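Local coordinates for Alr4995 protein (Nostoc sp., PDB 6LRF) that probably works as a bifunctional enzyme of arginine catabolism, joining an arginine dihydrolase module of the GME family to an ornithine cyclodeaminase module, at residues E362-L367 / R391-W396; K366-I371 / V433-L438. One frame throughout, in Å; residues are numbered along the deposited sequence.

Contact 1: residues E362-L367 / R391-W396; sequences ERDAKL and RINGQW
Asp364 OD1 takes two donors from the 391-396 hairpin. Arg391 NH1 lies 2.8 Å from Asp364 OD1 in a salt bridge. The backbone N of Gly394 gives Asp364 OD1 a hydrogen bond of 2.9 Å, on the syn side of the carboxylate and 29° out of its plane. Gly394 belongs to the type I' turn from Ile392 to Gln395, so the carboxylate ties the turn to the arginine.

Glu362 holds the other side of the guanidinium. Its OE2 is 3.2 Å from Arg391 NE, a salt bridge whose hydrogen bond is bent and weak. A straighter bond reaches Glu362 OE2 from Trp396 NE1 at 3.1 Å. That donor comes from above the carboxylate plane, while the oxygen lies close to the indole plane. The carboxylate and ring planes are 81° apart. The three charged residues form a salt-bridge network.

Arg391 starts with CG anti to its own N (chi1 -158°) and runs extended to NE, which carries the guanidinium between the two acids. Gly394 CA sits over one face of that group and Glu362 CB over the opposite face, nearer the rim. Arg391 CB lies over the Trp396 ring. Ala365 N adds a backbone hydrogen bond to Arg391 O, 2.9 Å long.

Arg441, on strand 440-442, makes a cation-pi contact with Trp396. The contact lies at the surface: the chain leading into strand 366-369 is fastened to the hairpin between strands 388-392 and 395-400.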
loop_
_atom_site.group_PDB
_atom_site.type_symbol
_atom_site.label_atom_id
_atom_site.label_comp_id
_atom_site.label_asym_id
_atom_site.label_seq_id
_atom_site.Cartn_x
_atom_site.Cartn_y
_atom_site.Cartn_z
ATOM N N GLU B 362 26.104 -33.294 28.495
ATOM C CA GLU B 362 25.499 -33.975 27.358
ATOM C C GLU B 362 24.721 -35.200 27.818
ATOM O O GLU B 362 25.202 -35.983 28.641
ATOM C CB GLU B 362 26.568 -34.408 26.345
ATOM C CG GLU B 362 27.037 -33.343 25.363
ATOM C CD GLU B 362 27.792 -33.940 24.175
ATOM O OE1 GLU B 362 28.325 -33.174 23.343
ATOM O OE2 GLU B 362 27.845 -35.182 24.058
ATOM N N ARG B 363 23.520 -35.369 27.286
ATOM C CA ARG B 363 22.716 -36.544 27.577
ATOM C C ARG B 363 22.012 -37.020 26.311
ATOM O O ARG B 363 21.950 -36.290 25.322
ATOM C CB ARG B 363 21.716 -36.236 28.690
ATOM C CG ARG B 363 22.387 -36.121 30.053
ATOM C CD ARG B 363 21.459 -35.513 31.060
ATOM N NE ARG B 363 20.324 -36.398 31.292
ATOM C CZ ARG B 363 19.179 -36.022 31.852
ATOM N NH1 ARG B 363 19.012 -34.766 32.260
ATOM N NH2 ARG B 363 18.201 -36.907 32.007
ATOM N N ASP B 364 21.503 -38.250 26.338
ATOM C CA ASP B 364 20.759 -38.810 25.212
ATOM C C ASP B 364 19.400 -38.135 25.091
ATOM O O ASP B 364 18.791 -37.780 26.101
ATOM C CB ASP B 364 20.571 -40.327 25.375
ATOM C CG ASP B 364 21.888 -41.091 25.321
ATOM O OD1 ASP B 364 22.910 -40.517 24.872
ATOM O OD2 ASP B 364 21.895 -42.274 25.725
ATOM N N ALA B 365 18.929 -37.953 23.859
ATOM C CA ALA B 365 17.578 -37.453 23.645
ATOM C C ALA B 365 16.585 -38.445 24.243
ATOM O O ALA B 365 16.776 -39.655 24.152
ATOM C CB ALA B 365 17.313 -37.246 22.155
ATOM N N LYS B 366 15.524 -37.947 24.860
ATOM C CA LYS B 366 14.484 -38.832 25.379
ATOM C C LYS B 366 13.558 -39.286 24.258
ATOM O O LYS B 366 13.196 -38.493 23.396
ATOM C CB LYS B 366 13.686 -38.131 26.475
ATOM C CG LYS B 366 14.585 -37.393 27.461
ATOM C CD LYS B 366 14.226 -37.666 28.922
ATOM C CE LYS B 366 13.000 -36.869 29.352
ATOM N NZ LYS B 366 12.998 -36.637 30.835
ATOM N N LEU B 367 13.189 -40.565 24.267
ATOM C CA LEU B 367 12.343 -41.117 23.229
ATOM C C LEU B 367 11.035 -41.629 23.806
ATOM O O LEU B 367 11.024 -42.234 24.882
ATOM C CB LEU B 367 13.066 -42.253 22.511
ATOM C CG LEU B 367 14.429 -41.960 21.897
ATOM C CD1 LEU B 367 15.034 -43.265 21.388
ATOM C CD2 LEU B 367 14.297 -40.961 20.751
ATOM N N ARG B 391 21.372 -37.206 19.934
ATOM C CA ARG B 391 22.263 -38.123 20.664
ATOM C C ARG B 391 21.505 -39.375 21.099
ATOM O O ARG B 391 20.581 -39.302 21.914
ATOM C CB ARG B 391 22.880 -37.430 21.882
ATOM C CG ARG B 391 24.197 -38.054 22.414
ATOM C CD ARG B 391 24.703 -37.221 23.596
ATOM N NE ARG B 391 25.940 -37.702 24.213
ATOM C CZ ARG B 391 25.987 -38.438 25.325
ATOM N NH1 ARG B 391 24.870 -38.815 25.927
ATOM N NH2 ARG B 391 27.154 -38.814 25.831
ATOM N N ILE B 392 21.883 -40.513 20.520
ATOM C CA ILE B 392 21.233 -41.793 20.800
ATOM C C ILE B 392 22.304 -42.741 21.335
ATOM O O ILE B 392 23.334 -42.934 20.684
ATOM C CB ILE B 392 20.565 -42.393 19.539
ATOM C CG1 ILE B 392 19.829 -41.313 18.738
ATOM C CG2 ILE B 392 19.645 -43.586 19.894
ATOM C CD1 ILE B 392 18.695 -40.653 19.509
ATOM N N ASN B 393 22.060 -43.300 22.521
ATOM C CA ASN B 393 23.048 -44.088 23.274
ATOM C C ASN B 393 24.493 -43.579 23.112
ATOM O O ASN B 393 25.362 -44.289 22.609
ATOM C CB ASN B 393 22.966 -45.567 22.880
ATOM C CG ASN B 393 23.670 -46.501 23.900
ATOM O OD1 ASN B 393 23.954 -46.114 25.036
ATOM N ND2 ASN B 393 23.940 -47.733 23.483
ATOM N N GLY B 394 24.717 -42.326 23.508
ATOM C CA GLY B 394 26.047 -41.738 23.563
ATOM C C GLY B 394 26.633 -41.277 22.245
ATOM O O GLY B 394 27.777 -40.841 22.183
ATOM N N GLN B 395 25.842 -41.360 21.187
ATOM C CA GLN B 395 26.348 -41.146 19.842
ATOM C C GLN B 395 25.498 -40.094 19.098
ATOM O O GLN B 395 24.266 -40.171 19.109
ATOM C CB GLN B 395 26.368 -42.492 19.108
ATOM C CG GLN B 395 26.937 -42.504 17.695
ATOM C CD GLN B 395 27.060 -43.930 17.133
ATOM O OE1 GLN B 395 26.187 -44.399 16.391
ATOM N NE2 GLN B 395 28.155 -44.617 17.482
ATOM N N TRP B 396 26.154 -39.105 18.484
ATOM C CA TRP B 396 25.454 -38.058 17.726
ATOM C C TRP B 396 25.194 -38.494 16.285
ATOM O O TRP B 396 26.107 -38.884 15.573
ATOM C CB TRP B 396 26.240 -36.744 17.739
ATOM C CG TRP B 396 26.253 -36.082 19.075
ATOM C CD1 TRP B 396 27.235 -36.164 20.021
ATOM C CD2 TRP B 396 25.239 -35.233 19.622
ATOM N NE1 TRP B 396 26.891 -35.421 21.124
ATOM C CE2 TRP B 396 25.668 -34.842 20.906
ATOM C CE3 TRP B 396 24.006 -34.763 19.151
ATOM C CZ2 TRP B 396 24.920 -33.995 21.718
ATOM C CZ3 TRP B 396 23.253 -33.928 19.965
ATOM C CH2 TRP B 396 23.715 -33.549 21.231
#

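Contact 2: residues K366-I371 / V433-L438; sequences KLEPVI and VIVDVL
Glu368 of strand 366-369 and Val433 of strand 432-435 exchange two backbone hydrogen bonds as an antiparallel hydrogen-bonded pair. The first strand is outermost, within this chain, in a mixed sheet. Glu368 N reaches Val433 O at 2.9 Å, and Val433 N reaches Glu368 O at 2.8 Å. Val435 N adds a nearly straight bond to Lys366 O. Between them, Leu367 and Ile434 form a non-hydrogen-bonded pair. On their face of the sheet Leu367 CD2 meets Ile434 CG1 at 3.7 Å.

Val435 lies on the other face, among Lys366 and Glu368. Its CG1, anti to the carbonyl carbon (chi1 -61°), touches Glu368 CB and CG, and its CG2 touches Lys366 CB and Glu368 CG. An alanine in its place would lose both methyls and is likely to open a gap beside Lys366 CB and Glu368 CG, taking away part of their apolar cover. Farther along, Val370 CG2 packs on Val433 CG2 at 3.6 Å.

Two waters extend the pairing. Water 1 accepts from Lys366 N and donates to Val435 O and Leu438 O. Water 2 joins Lys366 NZ to Asp436 OD2, which are 4.2 Å apart. Asp436 OD1 accepts a bond from Val437 N, and Asp436 OD2 is also bonded by His340 of helix 340-352.

Backbone bonds and apolar side chains thus hold the strands together. The lysine and aspartate charges meet through water, so their attraction is probably softened.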
loop_
_atom_site.group_PDB
_atom_site.type_symbol
_atom_site.label_atom_id
_atom_site.label_comp_id
_atom_site.label_asym_id
_atom_site.label_seq_id
_atom_site.Cartn_x
_atom_site.Cartn_y
_atom_site.Cartn_z
ATOM N N LYS B 366 15.524 -37.947 24.860
ATOM C CA LYS B 366 14.484 -38.832 25.379
ATOM C C LYS B 366 13.558 -39.286 24.258
ATOM O O LYS B 366 13.196 -38.493 23.396
ATOM C CB LYS B 366 13.686 -38.131 26.475
ATOM C CG LYS B 366 14.585 -37.393 27.461
ATOM C CD LYS B 366 14.226 -37.666 28.922
ATOM C CE LYS B 366 13.000 -36.869 29.352
ATOM N NZ LYS B 366 12.998 -36.637 30.835
ATOM N N LEU B 367 13.189 -40.565 24.267
ATOM C CA LEU B 367 12.343 -41.117 23.229
ATOM C C LEU B 367 11.035 -41.629 23.806
ATOM O O LEU B 367 11.024 -42.234 24.882
ATOM C CB LEU B 367 13.066 -42.253 22.511
ATOM C CG LEU B 367 14.429 -41.960 21.897
ATOM C CD1 LEU B 367 15.034 -43.265 21.388
ATOM C CD2 LEU B 367 14.297 -40.961 20.751
ATOM N N GLU B 368 9.933 -41.380 23.099
ATOM C CA GLU B 368 8.640 -41.960 23.454
ATOM C C GLU B 368 8.001 -42.586 22.213
ATOM O O GLU B 368 8.176 -42.085 21.102
ATOM C CB GLU B 368 7.714 -40.902 24.065
ATOM C CG GLU B 368 8.103 -40.473 25.470
ATOM C CD GLU B 368 8.105 -41.633 26.457
ATOM O OE1 GLU B 368 7.276 -42.554 26.290
ATOM O OE2 GLU B 368 8.935 -41.632 27.397
ATOM N N PRO B 369 7.264 -43.691 22.389
ATOM C CA PRO B 369 6.726 -44.344 21.192
ATOM C C PRO B 369 5.469 -43.678 20.660
ATOM O O PRO B 369 4.662 -43.186 21.426
ATOM C CB PRO B 369 6.409 -45.757 21.680
ATOM C CG PRO B 369 6.073 -45.571 23.137
ATOM C CD PRO B 369 7.018 -44.483 23.612
ATOM N N VAL B 370 5.328 -43.647 19.339
ATOM C CA VAL B 370 4.052 -43.355 18.708
ATOM C C VAL B 370 3.079 -44.494 19.041
ATOM O O VAL B 370 3.435 -45.666 18.890
ATOM C CB VAL B 370 4.208 -43.218 17.166
ATOM C CG1 VAL B 370 2.859 -43.059 16.498
ATOM C CG2 VAL B 370 5.125 -42.068 16.822
ATOM N N ILE B 371 1.866 -44.174 19.496
ATOM C CA ILE B 371 0.899 -45.237 19.782
ATOM C C ILE B 371 -0.316 -45.213 18.850
ATOM O O ILE B 371 -1.014 -46.207 18.700
ATOM C CB ILE B 371 0.401 -45.188 21.243
ATOM C CG1 ILE B 371 -0.172 -43.814 21.591
ATOM C CG2 ILE B 371 1.518 -45.592 22.221
ATOM C CD1 ILE B 371 -0.386 -43.636 23.064
ATOM N N VAL B 433 9.933 -41.484 18.962
ATOM C CA VAL B 433 9.981 -40.081 18.624
ATOM C C VAL B 433 10.633 -39.270 19.753
ATOM O O VAL B 433 10.338 -39.476 20.925
ATOM C CB VAL B 433 8.552 -39.552 18.310
ATOM C CG1 VAL B 433 8.511 -38.036 18.344
ATOM C CG2 VAL B 433 8.090 -40.076 16.931
ATOM N N ILE B 434 11.540 -38.365 19.385
ATOM C CA ILE B 434 12.189 -37.474 20.338
ATOM C C ILE B 434 11.197 -36.535 21.012
ATOM O O ILE B 434 10.383 -35.869 20.344
ATOM C CB ILE B 434 13.292 -36.664 19.636
ATOM C CG1 ILE B 434 14.350 -37.639 19.126
ATOM C CG2 ILE B 434 13.892 -35.611 20.572
ATOM C CD1 ILE B 434 15.511 -36.994 18.523
ATOM N N VAL B 435 11.242 -36.526 22.346
ATOM C CA VAL B 435 10.442 -35.620 23.172
ATOM C C VAL B 435 11.413 -34.826 24.030
ATOM O O VAL B 435 12.599 -35.170 24.100
ATOM C CB VAL B 435 9.435 -36.352 24.079
ATOM C CG1 VAL B 435 8.445 -37.162 23.247
ATOM C CG2 VAL B 435 10.171 -37.248 25.069
ATOM N N ASP B 436 10.916 -33.779 24.679
ATOM C CA ASP B 436 11.759 -32.901 25.494
ATOM C C ASP B 436 12.820 -32.225 24.613
ATOM O O ASP B 436 12.634 -32.096 23.398
ATOM C CB ASP B 436 12.408 -33.686 26.646
ATOM C CG ASP B 436 12.688 -32.817 27.875
ATOM O OD1 ASP B 436 13.594 -31.949 27.813
ATOM O OD2 ASP B 436 12.014 -33.018 28.910
ATOM N N VAL B 437 13.916 -31.771 25.213
ATOM C CA VAL B 437 14.884 -30.946 24.488
ATOM C C VAL B 437 16.327 -31.351 24.761
ATOM O O VAL B 437 17.253 -30.607 24.467
ATOM C CB VAL B 437 14.717 -29.431 24.840
ATOM C CG1 VAL B 437 13.351 -28.900 24.367
ATOM C CG2 VAL B 437 14.882 -29.199 26.343
ATOM N N LEU B 438 16.521 -32.534 25.326
ATOM C CA LEU B 438 17.869 -33.053 25.538
ATOM C C LEU B 438 18.430 -33.738 24.297
ATOM O O LEU B 438 17.682 -34.257 23.473
ATOM C CB LEU B 438 17.879 -34.048 26.703
ATOM C CG LEU B 438 17.512 -33.490 28.073
ATOM C CD1 LEU B 438 17.429 -34.626 29.087
ATOM C CD2 LEU B 438 18.551 -32.468 28.471
HETATM O O HOH W 1 15.206 -35.074 24.554
HETATM O O HOH W 2 13.515 -33.873 31.323
#

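Overall arrangement
Contacts 1 and 2 lie 11 Å apart between centres and share Lys366 and Leu367. Strand 366-369 is an outermost strand of a seven-stranded mixed sheet, and strand 432-435 is its neighbour in contact 2. Contact 1 fixes the chain just before this edge strand to the hairpin 391-396, whose strands belong to the same sheet. The two contacts also touch directly. Ala365 CB is 3.3 Å from Leu438 O, and Arg363 NH1 is 3.5 Å from Leu438 CD1. The segments thus join a surface salt-bridge network to a partly buried strand pair. Both lie well away from the chain's centre, about 33 and 27 Å respectively.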